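Local coordinates for malonyl CoA-acyl carrier protein transacylase (Mycobacterium tuberculosis, PDB 2QC3) that catalyses transfer of the malonyl group from malonyl-CoA to holo acyl carrier protein, supplying malonyl-ACP for fatty acid biosynthesis, at residues A4-G9 with T264-F269; D85-G90 with T221-R226; G131-L136 with T170-L175. All coordinates share one frame; numbering follows the deposited sequence.

Interaction 1 of 3, residues A4-G9 with T264-F269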
loop_
_atom_site.group_PDB
_atom_site.type_symbol
_atom_site.label_atom_id
_atom_site.label_comp_id
_atom_site.label_asym_id
_atom_site.label_seq_id
_atom_site.Cartn_x
_atom_site.Cartn_y
_atom_site.Cartn_z
ATOM N N ALA A 4 1.693 -6.248 -14.742
ATOM C CA ALA A 4 1.829 -6.070 -13.300
ATOM C C ALA A 4 0.869 -5.000 -12.812
ATOM O O ALA A 4 0.889 -3.871 -13.300
ATOM C CB ALA A 4 3.262 -5.687 -12.943
ATOM N N LEU A 5 0.019 -5.361 -11.858
ATOM C CA LEU A 5 -0.933 -4.414 -11.298
ATOM C C LEU A 5 -0.431 -4.068 -9.898
ATOM O O LEU A 5 -0.380 -4.931 -9.018
ATOM C CB LEU A 5 -2.334 -5.041 -11.239
ATOM C CG LEU A 5 -2.915 -5.596 -12.550
ATOM C CD1 LEU A 5 -4.356 -6.029 -12.310
ATOM C CD2 LEU A 5 -2.857 -4.551 -13.656
ATOM N N LEU A 6 -0.053 -2.807 -9.698
ATOM C CA LEU A 6 0.480 -2.365 -8.412
ATOM C C LEU A 6 -0.444 -1.412 -7.676
ATOM O O LEU A 6 -0.898 -0.417 -8.241
ATOM C CB LEU A 6 1.839 -1.685 -8.610
ATOM C CG LEU A 6 2.823 -2.373 -9.568
ATOM C CD1 LEU A 6 4.140 -1.602 -9.588
ATOM C CD2 LEU A 6 3.054 -3.809 -9.132
ATOM N N ALA A 7 -0.709 -1.718 -6.409
ATOM C CA ALA A 7 -1.582 -0.894 -5.578
ATOM C C ALA A 7 -0.751 -0.093 -4.579
ATOM O O ALA A 7 -0.028 -0.658 -3.758
ATOM C CB ALA A 7 -2.600 -1.777 -4.842
ATOM N N PRO A 8 -0.855 1.246 -4.632
ATOM C CA PRO A 8 -0.118 2.148 -3.744
ATOM C C PRO A 8 -0.529 2.120 -2.276
ATOM O O PRO A 8 -1.639 1.705 -1.932
ATOM C CB PRO A 8 -0.354 3.516 -4.379
ATOM C CG PRO A 8 -1.756 3.387 -4.907
ATOM C CD PRO A 8 -1.711 2.011 -5.560
ATOM N N GLY A 9 0.393 2.564 -1.422
ATOM C CA GLY A 9 0.150 2.629 0.008
ATOM C C GLY A 9 0.080 4.081 0.461
ATOM O O GLY A 9 -0.028 4.983 -0.371
ATOM N N THR A 264 5.363 -7.787 -18.863
ATOM C CA THR A 264 5.539 -7.021 -20.087
ATOM C C THR A 264 4.983 -5.608 -19.999
ATOM O O THR A 264 5.131 -4.816 -20.930
ATOM C CB THR A 264 4.882 -7.746 -21.270
ATOM O OG1 THR A 264 3.456 -7.745 -21.105
ATOM C CG2 THR A 264 5.382 -9.184 -21.333
ATOM N N ALA A 265 4.347 -5.288 -18.880
ATOM C CA ALA A 265 3.783 -3.963 -18.689
ATOM C C ALA A 265 3.463 -3.740 -17.217
ATOM O O ALA A 265 3.111 -4.675 -16.499
ATOM C CB ALA A 265 2.530 -3.804 -19.534
ATOM N N ILE A 266 3.595 -2.497 -16.770
ATOM C CA ILE A 266 3.320 -2.158 -15.380
ATOM C C ILE A 266 2.182 -1.157 -15.280
ATOM O O ILE A 266 2.198 -0.118 -15.941
ATOM C CB ILE A 266 4.538 -1.510 -14.691
ATOM C CG1 ILE A 266 5.766 -2.416 -14.800
ATOM C CG2 ILE A 266 4.194 -1.194 -13.239
ATOM C CD1 ILE A 266 5.591 -3.767 -14.183
ATOM N N VAL A 267 1.199 -1.461 -14.443
ATOM C CA VAL A 267 0.086 -0.553 -14.246
ATOM C C VAL A 267 -0.008 -0.248 -12.760
ATOM O O VAL A 267 -0.141 -1.158 -11.934
ATOM C CB VAL A 267 -1.254 -1.173 -14.713
ATOM C CG1 VAL A 267 -2.383 -0.165 -14.520
ATOM C CG2 VAL A 267 -1.157 -1.598 -16.171
ATOM N N GLU A 268 0.096 1.030 -12.417
ATOM C CA GLU A 268 -0.013 1.435 -11.027
ATOM C C GLU A 268 -1.353 2.116 -10.883
ATOM O O GLU A 268 -1.692 3.023 -11.652
ATOM C CB GLU A 268 1.119 2.392 -10.625
ATOM C CG GLU A 268 0.880 3.110 -9.290
ATOM C CD GLU A 268 2.135 3.745 -8.700
ATOM O OE1 GLU A 268 3.038 4.142 -9.464
ATOM O OE2 GLU A 268 2.213 3.857 -7.461
ATOM N N PHE A 269 -2.123 1.654 -9.908
ATOM C CA PHE A 269 -3.443 2.202 -9.651
ATOM C C PHE A 269 -3.363 3.471 -8.811
ATOM O O PHE A 269 -2.353 3.730 -8.158
ATOM C CB PHE A 269 -4.301 1.161 -8.932
ATOM C CG PHE A 269 -4.758 0.043 -9.810
ATOM C CD1 PHE A 269 -3.853 -0.884 -10.305
ATOM C CD2 PHE A 269 -6.098 -0.077 -10.158
ATOM C CE1 PHE A 269 -4.271 -1.912 -11.132
ATOM C CE2 PHE A 269 -6.526 -1.105 -10.989
ATOM C CZ PHE A 269 -5.612 -2.022 -11.475
#
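Ala-4 and Leu-6 bond to the neighbouring strand through both their N-H and their C=O. Ala-4 N donates to Ala-265 O at 2.8 Å, and Ala-4 O takes the N-H of Val-267 at 2.7 Å. Two residues further along, Leu-6 N donates to Val-267 O (2.8 Å) and Leu-6 O accepts from Phe-269 N (2.9 Å). All four bonds are nearly straight, the most bent having 165° at the hydrogen. Leu-5 and Ala-7, between and beyond these residues, turn their peptide groups the other way and bond to Ile-87, Ala-89 and His-91.

On one face of the sheet, Leu-6 CD1 lies 3.7 Å from Ile-266 CG2, with Leu-275 and Ala-279 of helix 275-282 packed against Leu-6. Glu-268 shares this face, and its carboxylate is buried but well supplied with donors: OE1 bonds to Ser-276 OG and OE2 to Gly-273 N, with a weak bond from Leu-275 N. A carboxylate beside the start of helix 275-282 is probably stabilised as the anion.

The other face carries Leu-5 alongside Val-267, CD2 against CB. With chi1 of -74°, Phe-269 has its ring beside its own backbone N, which carries CE1 to 3.7 Å from Leu-5 CB and sets the ring edge near Leu-6 O. His-72 and Leu-75 of helix 57-77 touch the same ring. Past the strand, Pro-8 CD sits 3.2 Å from Phe-269 O.

Strands 4-7 and 264-268 run parallel with a 23° twist, adjacent in the central parallel sheet of the FabD alpha/beta core, and just past it the side chain of Pro-8 lies about 9 Å from that of Ser-92, the probable nucleophile.

Interaction 2 of 3, residues D85-G90 with T221-R226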
loop_
_atom_site.group_PDB
_atom_site.type_symbol
_atom_site.label_atom_id
_atom_site.label_comp_id
_atom_site.label_asym_id
_atom_site.label_seq_id
_atom_site.Cartn_x
_atom_site.Cartn_y
_atom_site.Cartn_z
ATOM N N ASP A 85 -3.216 -12.200 -18.629
ATOM C CA ASP A 85 -2.643 -12.651 -17.368
ATOM C C ASP A 85 -2.004 -11.512 -16.599
ATOM O O ASP A 85 -1.318 -10.657 -17.167
ATOM C CB ASP A 85 -1.614 -13.755 -17.592
ATOM C CG ASP A 85 -2.254 -15.114 -17.754
ATOM O OD1 ASP A 85 -2.477 -15.533 -18.908
ATOM O OD2 ASP A 85 -2.550 -15.753 -16.721
ATOM N N VAL A 86 -2.234 -11.505 -15.294
ATOM C CA VAL A 86 -1.688 -10.463 -14.451
ATOM C C VAL A 86 -1.000 -11.012 -13.205
ATOM O O VAL A 86 -1.178 -12.170 -12.829
ATOM C CB VAL A 86 -2.798 -9.493 -14.000
ATOM C CG1 VAL A 86 -3.514 -8.914 -15.209
ATOM C CG2 VAL A 86 -3.783 -10.219 -13.085
ATOM N N ILE A 87 -0.194 -10.165 -12.582
ATOM C CA ILE A 87 0.493 -10.509 -11.348
ATOM C C ILE A 87 0.155 -9.279 -10.505
ATOM O O ILE A 87 0.332 -8.148 -10.959
ATOM C CB ILE A 87 2.022 -10.667 -11.578
ATOM C CG1 ILE A 87 2.658 -11.424 -10.409
ATOM C CG2 ILE A 87 2.677 -9.316 -11.783
ATOM C CD1 ILE A 87 2.436 -10.801 -9.068
ATOM N N VAL A 88 -0.378 -9.495 -9.306
ATOM C CA VAL A 88 -0.785 -8.385 -8.445
ATOM C C VAL A 88 0.117 -8.183 -7.238
ATOM O O VAL A 88 0.619 -9.142 -6.655
ATOM C CB VAL A 88 -2.237 -8.598 -7.933
ATOM C CG1 VAL A 88 -2.789 -7.313 -7.330
ATOM C CG2 VAL A 88 -3.122 -9.082 -9.064
ATOM N N ALA A 89 0.311 -6.923 -6.863
ATOM C CA ALA A 89 1.131 -6.588 -5.702
ATOM C C ALA A 89 0.763 -5.205 -5.173
ATOM O O ALA A 89 0.466 -4.296 -5.958
ATOM C CB ALA A 89 2.610 -6.629 -6.067
ATOM N N GLY A 90 0.773 -5.050 -3.852
ATOM C CA GLY A 90 0.463 -3.767 -3.263
ATOM C C GLY A 90 1.494 -3.419 -2.205
ATOM O O GLY A 90 2.152 -4.278 -1.647
ATOM N N THR A 221 -1.901 -14.344 -9.566
ATOM C CA THR A 221 -0.675 -14.428 -8.778
ATOM C C THR A 221 -0.655 -13.188 -7.883
ATOM O O THR A 221 -0.605 -12.055 -8.366
ATOM C CB THR A 221 0.570 -14.411 -9.680
ATOM O OG1 THR A 221 0.457 -15.448 -10.663
ATOM C CG2 THR A 221 1.830 -14.629 -8.854
ATOM N N LEU A 222 -0.711 -13.415 -6.579
ATOM C CA LEU A 222 -0.725 -12.331 -5.605
ATOM C C LEU A 222 0.522 -12.386 -4.735
ATOM O O LEU A 222 0.738 -13.356 -4.001
ATOM C CB LEU A 222 -1.983 -12.446 -4.730
ATOM C CG LEU A 222 -2.246 -11.423 -3.614
ATOM C CD1 LEU A 222 -2.482 -10.025 -4.195
ATOM C CD2 LEU A 222 -3.464 -11.863 -2.834
ATOM N N LEU A 223 1.344 -11.347 -4.826
ATOM C CA LEU A 223 2.574 -11.266 -4.042
ATOM C C LEU A 223 2.312 -10.636 -2.679
ATOM O O LEU A 223 1.309 -9.948 -2.488
ATOM C CB LEU A 223 3.622 -10.437 -4.785
ATOM C CG LEU A 223 3.993 -10.953 -6.174
ATOM C CD1 LEU A 223 5.139 -10.118 -6.734
ATOM C CD2 LEU A 223 4.395 -12.424 -6.075
ATOM N N SER A 224 3.223 -10.877 -1.740
ATOM C CA SER A 224 3.107 -10.341 -0.393
ATOM C C SER A 224 4.347 -9.540 -0.001
ATOM O O SER A 224 5.468 -9.907 -0.348
ATOM C CB SER A 224 2.905 -11.484 0.613
ATOM O OG SER A 224 2.906 -10.993 1.942
ATOM N N ASN A 225 4.125 -8.449 0.728
ATOM C CA ASN A 225 5.197 -7.577 1.208
ATOM C C ASN A 225 6.086 -8.327 2.196
ATOM O O ASN A 225 7.196 -7.899 2.501
ATOM C CB ASN A 225 4.606 -6.353 1.922
ATOM C CG ASN A 225 4.001 -5.346 0.970
ATOM O OD1 ASN A 225 3.315 -4.419 1.402
ATOM N ND2 ASN A 225 4.261 -5.504 -0.329
ATOM N N ARG A 226 5.574 -9.433 2.716
ATOM C CA ARG A 226 6.322 -10.242 3.674
ATOM C C ARG A 226 7.680 -10.665 3.120
ATOM O O ARG A 226 8.722 -10.459 3.754
ATOM C CB ARG A 226 5.523 -11.497 4.024
ATOM C CG ARG A 226 6.231 -12.417 4.996
ATOM C CD ARG A 226 5.444 -13.699 5.210
ATOM N NE ARG A 226 5.970 -14.449 6.342
ATOM C CZ ARG A 226 5.613 -15.693 6.655
ATOM N NH1 ARG A 226 4.721 -16.342 5.918
ATOM N NH2 ARG A 226 6.148 -16.288 7.713
HETATM O O HOH W 1 -1.903 -14.818 -12.682
HETATM O O HOH W 2 0.873 -7.211 -2.127
#
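Ile-87 reaches Thr-221 because its chi1 of -163° swings CG1 to the far side from its own nitrogen, bringing CG1 to 3.7 Å from Thr-221 CG2. The second torsion then turns CD1 along the partner chain, where it meets Leu-223 CD1 at 3.6 Å, the two side chains crossing at about a right angle. For Asn-225, chi1 of -74° leans the amide back beside its backbone N and delivers ND2 to Gly-90 O at 2.8 Å. That bond is bent, 138° at the hydrogen, and the acceptor lies tilted from the amide plane. The same amide takes the N-H of Ser-92 on OD1, so it grips the peptides before and after residue 91, just ahead of the probable nucleophile, where the Gly-90/Ser-92/Gly-94 pattern is consistent with a nucleophile elbow.

Between these ends the backbones pair briefly: Val-88 N donates to Thr-221 O (2.7 Å) and Leu-223 N to Val-88 O (3.0 Å). Beyond Leu-223 the chains diverge, and a water that accepts from Gly-90 N also lies 2.8 Å from Leu-223 O, between them.

Strand 86-90 lies inside the parallel sheet, with strand 2-7 along its other edge, while 221-222 is outermost. Helix 94-101 covers Val-88 and Leu-222; helix 251-260 packs against Ile-87 and Leu-223.

Interaction 3 of 3, residues G131-L136 with T170-L175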
loop_
_atom_site.group_PDB
_atom_site.type_symbol
_atom_site.label_atom_id
_atom_site.label_comp_id
_atom_site.label_asym_id
_atom_site.label_seq_id
_atom_site.Cartn_x
_atom_site.Cartn_y
_atom_site.Cartn_z
ATOM N N GLY A 131 7.726 6.978 14.839
ATOM C CA GLY A 131 7.611 7.621 13.545
ATOM C C GLY A 131 8.353 6.824 12.493
ATOM O O GLY A 131 8.780 5.694 12.740
ATOM N N MET A 132 8.499 7.415 11.312
ATOM C CA MET A 132 9.202 6.782 10.210
ATOM C C MET A 132 10.003 7.870 9.509
ATOM O O MET A 132 9.585 9.027 9.462
ATOM C CB MET A 132 8.215 6.165 9.212
ATOM C CG MET A 132 7.314 5.090 9.795
ATOM S SD MET A 132 6.169 4.463 8.586
ATOM C CE MET A 132 7.081 3.024 7.974
ATOM N N SER A 133 11.155 7.497 8.975
ATOM C CA SER A 133 12.000 8.439 8.264
ATOM C C SER A 133 12.611 7.726 7.084
ATOM O O SER A 133 13.170 6.630 7.218
ATOM C CB SER A 133 13.126 8.976 9.158
ATOM O OG SER A 133 12.622 9.788 10.205
ATOM N N ALA A 134 12.489 8.345 5.918
ATOM C CA ALA A 134 13.061 7.780 4.720
ATOM C C ALA A 134 14.561 8.009 4.824
ATOM O O ALA A 134 15.010 9.012 5.388
ATOM C CB ALA A 134 12.497 8.489 3.481
ATOM N N VAL A 135 15.335 7.058 4.323
ATOM C CA VAL A 135 16.785 7.184 4.315
ATOM C C VAL A 135 17.182 6.852 2.884
ATOM O O VAL A 135 17.065 5.706 2.448
ATOM C CB VAL A 135 17.470 6.193 5.276
ATOM C CG1 VAL A 135 18.981 6.385 5.216
ATOM C CG2 VAL A 135 16.964 6.411 6.709
ATOM N N LEU A 136 17.627 7.862 2.150
ATOM C CA LEU A 136 18.014 7.663 0.763
ATOM C C LEU A 136 19.519 7.761 0.566
ATOM O O LEU A 136 20.174 8.644 1.119
ATOM C CB LEU A 136 17.304 8.681 -0.129
ATOM C CG LEU A 136 15.775 8.621 -0.117
ATOM C CD1 LEU A 136 15.213 9.536 -1.205
ATOM C CD2 LEU A 136 15.322 7.185 -0.351
ATOM N N THR A 170 12.616 9.258 19.278
ATOM C CA THR A 170 13.873 9.445 19.954
ATOM C C THR A 170 15.036 8.852 19.154
ATOM O O THR A 170 16.086 9.486 18.990
ATOM C CB THR A 170 13.792 8.836 21.376
ATOM O OG1 THR A 170 13.228 9.807 22.267
ATOM C CG2 THR A 170 15.132 8.457 21.882
ATOM N N ALA A 171 14.849 7.643 18.647
ATOM C CA ALA A 171 15.900 7.000 17.872
ATOM C C ALA A 171 15.970 7.619 16.473
ATOM O O ALA A 171 17.038 7.739 15.894
ATOM C CB ALA A 171 15.638 5.501 17.787
ATOM N N LEU A 172 14.827 8.021 15.933
ATOM C CA LEU A 172 14.808 8.632 14.604
ATOM C C LEU A 172 15.559 9.957 14.608
ATOM O O LEU A 172 16.166 10.338 13.607
ATOM C CB LEU A 172 13.368 8.843 14.133
ATOM C CG LEU A 172 12.652 7.531 13.810
ATOM C CD1 LEU A 172 11.155 7.761 13.700
ATOM C CD2 LEU A 172 13.223 6.970 12.505
ATOM N N GLU A 173 15.517 10.653 15.740
ATOM C CA GLU A 173 16.204 11.929 15.880
ATOM C C GLU A 173 17.713 11.734 15.927
ATOM O O GLU A 173 18.470 12.504 15.334
ATOM C CB GLU A 173 15.741 12.648 17.148
ATOM C CG GLU A 173 14.326 13.164 17.065
ATOM C CD GLU A 173 13.899 13.906 18.316
ATOM O OE1 GLU A 173 14.554 14.911 18.677
ATOM O OE2 GLU A 173 12.906 13.488 18.939
ATOM N N LYS A 174 18.160 10.712 16.643
ATOM C CA LYS A 174 19.589 10.461 16.711
ATOM C C LYS A 174 20.087 10.070 15.316
ATOM O O LYS A 174 21.248 10.289 14.988
ATOM C CB LYS A 174 19.902 9.348 17.715
ATOM C CG LYS A 174 19.571 9.688 19.163
ATOM C CD LYS A 174 19.964 8.546 20.093
ATOM C CE LYS A 174 19.941 8.992 21.546
ATOM N NZ LYS A 174 20.443 7.915 22.439
ATOM N N LEU A 175 19.199 9.502 14.501
ATOM C CA LEU A 175 19.553 9.090 13.140
ATOM C C LEU A 175 19.787 10.323 12.280
ATOM O O LEU A 175 20.790 10.418 11.569
ATOM C CB LEU A 175 18.437 8.241 12.511
ATOM C CG LEU A 175 18.619 7.873 11.026
ATOM C CD1 LEU A 175 19.878 7.021 10.842
ATOM C CD2 LEU A 175 17.401 7.119 10.523
HETATM O O HOH W 3 14.655 11.060 11.388
#
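Val-135 and Leu-175 meet tip to tip, CG2 against CD2 at 3.9 Å. Leu-175 gets there with CG anti to its backbone N (chi1 174°), a torsion that aims the branch down from the helix onto the strand. One turn back, Leu-172 lays its CD2 methyl 3.7 Å from Ser-133 OG. Its other methyl, CD1, sits over the peptide joining Gly-131 to Met-132; the modelled separation there is too short for carbon atoms and its exact value is doubtful.

No direct hydrogen bond links strand and helix, but a water does so indirectly. It is 2.7 Å from Ser-133 OG and donates to Leu-172 O at 2.8 Å, giving the buried hydroxyl a polar partner beside the leucine methyl.

At closest approach the axes of 131-136 and 170-175 are 8.7 Å apart, and their directions differ by 22°. This is the layer packing of a ferredoxin-like beta-alpha-beta-beta-alpha-beta subdomain, familiar in the FabD family: strand 130-136 is the first element, and helix 169-177 is the second of two helices on the same face of the sheet.

Its companion, helix 140-149, closes in on the apolar pair, Val-143 against Val-135 and Leu-147 against Leu-175, while Leu-152 backs Leu-172. Backbone bonds to Ala-165 and Ile-163 on one edge and to Arg-186 on the other hold the strand in place. Met-132 points away from the helix, packs on Val-190 and Phe-194, and comes about 5 Å from the side chain of His-195, a probable catalytic residue.

Interactions 1 and 2 belong to one sheet, their centres 10 Å apart: strands 2-7 and 86-90 are neighbours in it, with Leu-5 N 2.9 Å from Ile-87 O and Ala-7 N 2.9 Å from Ala-89 O. Interaction 3 lies in the other subdomain, 28 to 29 Å from both centre to centre, and touches neither. Side-chain distances place the probable active site between them, consistent with a cleft between the subdomains: from the core side, Asn-225 comes within about 5 Å of both Ser-92 and His-195; from the far side, Met-132 stands about 7 Å from Ser-92. Met-132 is also about 5 Å from a bound acetate, probably from the crystallisation liquor.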